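Local coordinates for protein CsuE (Acinetobacter baumannii, PDB 6FJY) that forms the tip adhesion subunit of archaic chaperone-usher Csu pili and probably mediates bacterial attachment during biofilm formation, at residues S75-I80 with Y107-A112. Sequence-based numbering, arbitrary orientation.
Sequences SNNEII and YIRLPA
The carboxamide of N77 reaches the side chains of both Y107 and R109, turning its nitrogen to the ring and its oxygen to the guanidinium. ND2 lies 4.0 Å above the plane of the Y107 ring, out toward the rim, and its nearest ring atom is Y107 CE2 at 4.1 Å. With amide and ring planes 24° apart, this is a tilted, offset approach over one face, not a stack. At the amide's other terminal atom, N77 OD1 approaches the guanidinium edge of R109, where NH2 is 3.8 Å away. That is too long for a hydrogen bond, though the pairing of partial negative with positive charge is probably mildly favourable. The same ring is met at its edge by the backbone of S75, whose CA stands 4.2 Å from Y107 CE2. Tyrosine suits this partly exposed place, offering the amide a broad apolar face.

Torsions explain how R109 gets there: its CG is anti to the backbone N (chi1 -175°), and a bend at chi3 (-68°) brings the guanidinium round; only a long chain spans from strand to loop. Y107 and R109 alternate with the buried I108, which puts both on the face turned to the loop. N77 adopts a left-handed backbone conformation, which asparagine tolerates better than most residues.

Farther out, S75 OG bonds to P105 O, while D74 OD1 accepts the N-H of E78 and braces the turn. Y107–L73 backbone bonding pairs antiparallel strands 103-110 and 67-73 of the Ig-like beta sandwich; I80, bonded to I72, returns the loop to the strand it left.

Between these segments the chemistry is therefore van der Waals contact with mild electrostatic bias, and the firmer polar ties fixing the loop come from S75 OG, D74 OD1 and backbone bonds.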
# COMPACT_ATOMS: atom_id res chain seq x y z
N SER D 75 22.27 -8.91 13.50
CA SER D 75 21.84 -7.97 14.52
C SER D 75 22.81 -6.81 14.71
O SER D 75 22.45 -5.81 15.34
CB SER D 75 21.63 -8.71 15.84
OG SER D 75 20.75 -9.81 15.67
N ASN D 76 24.04 -6.92 14.20
CA ASN D 76 25.01 -5.83 14.26
C ASN D 76 25.13 -5.09 12.93
O ASN D 76 26.13 -4.40 12.70
CB ASN D 76 26.37 -6.36 14.70
CG ASN D 76 26.35 -6.93 16.11
OD1 ASN D 76 25.98 -6.24 17.07
ND2 ASN D 76 26.74 -8.19 16.24
N ASN D 77 24.13 -5.23 12.06
CA ASN D 77 24.13 -4.67 10.70
C ASN D 77 25.34 -5.12 9.89
O ASN D 77 25.89 -4.37 9.09
CB ASN D 77 24.02 -3.15 10.73
CG ASN D 77 22.60 -2.67 10.46
OD1 ASN D 77 22.21 -2.45 9.31
ND2 ASN D 77 21.81 -2.52 11.52
N GLU D 78 25.74 -6.38 10.06
CA GLU D 78 26.77 -7.00 9.23
C GLU D 78 26.15 -7.99 8.25
O GLU D 78 25.27 -8.77 8.61
CB GLU D 78 27.82 -7.71 10.09
CG GLU D 78 28.74 -6.76 10.83
CD GLU D 78 30.05 -7.40 11.21
OE1 GLU D 78 30.02 -8.49 11.82
OE2 GLU D 78 31.11 -6.82 10.88
N ILE D 79 26.64 -7.94 7.01
CA ILE D 79 26.14 -8.79 5.94
C ILE D 79 26.45 -10.26 6.23
O ILE D 79 27.59 -10.62 6.52
CB ILE D 79 26.74 -8.36 4.59
CG1 ILE D 79 26.34 -6.91 4.28
CG2 ILE D 79 26.31 -9.29 3.48
CD1 ILE D 79 26.60 -6.51 2.85
N ILE D 80 25.43 -11.10 6.15
CA ILE D 80 25.58 -12.53 6.34
C ILE D 80 25.75 -13.19 4.97
O ILE D 80 25.12 -12.80 3.98
CB ILE D 80 24.40 -13.15 7.12
CG1 ILE D 80 23.15 -13.26 6.25
CG2 ILE D 80 24.06 -12.29 8.32
CD1 ILE D 80 22.06 -14.07 6.87
N TYR D 107 18.02 -8.12 9.31
CA TYR D 107 17.53 -7.01 8.51
C TYR D 107 17.63 -7.36 7.04
O TYR D 107 18.61 -7.96 6.59
CB TYR D 107 18.33 -5.72 8.82
CG TYR D 107 18.25 -5.29 10.28
CD1 TYR D 107 17.23 -4.46 10.73
CD2 TYR D 107 19.19 -5.75 11.21
CE1 TYR D 107 17.16 -4.09 12.07
CE2 TYR D 107 19.12 -5.38 12.54
CZ TYR D 107 18.11 -4.55 12.97
OH TYR D 107 18.04 -4.19 14.29
N ILE D 108 16.59 -6.98 6.30
CA ILE D 108 16.60 -7.05 4.84
C ILE D 108 16.93 -5.67 4.29
O ILE D 108 16.33 -4.66 4.68
CB ILE D 108 15.25 -7.55 4.30
CG1 ILE D 108 14.95 -8.95 4.81
CG2 ILE D 108 15.27 -7.54 2.79
CD1 ILE D 108 13.71 -9.57 4.20
N ARG D 109 17.89 -5.63 3.38
CA ARG D 109 18.27 -4.43 2.65
C ARG D 109 17.94 -4.64 1.18
O ARG D 109 18.52 -5.52 0.53
CB ARG D 109 19.77 -4.13 2.84
CG ARG D 109 20.22 -2.82 2.22
CD ARG D 109 21.70 -2.54 2.49
NE ARG D 109 21.97 -2.27 3.90
CZ ARG D 109 23.20 -2.19 4.42
NH1 ARG D 109 24.26 -2.35 3.64
NH2 ARG D 109 23.35 -1.94 5.71
N LEU D 110 17.02 -3.84 0.66
CA LEU D 110 16.77 -3.78 -0.77
C LEU D 110 17.58 -2.64 -1.37
O LEU D 110 17.31 -1.47 -1.05
CB LEU D 110 15.30 -3.58 -1.05
CG LEU D 110 14.44 -4.77 -0.62
CD1 LEU D 110 12.97 -4.52 -0.88
CD2 LEU D 110 14.90 -6.00 -1.35
N PRO D 111 18.59 -2.92 -2.19
CA PRO D 111 19.34 -1.83 -2.84
C PRO D 111 18.44 -0.96 -3.70
O PRO D 111 17.55 -1.45 -4.40
CB PRO D 111 20.37 -2.58 -3.69
CG PRO D 111 20.56 -3.88 -2.98
CD PRO D 111 19.24 -4.22 -2.37
N ALA D 112 18.71 0.35 -3.67
CA ALA D 112 17.98 1.29 -4.50
C ALA D 112 18.29 1.05 -5.97
O ALA D 112 19.27 0.40 -6.34
CB ALA D 112 18.34 2.74 -4.13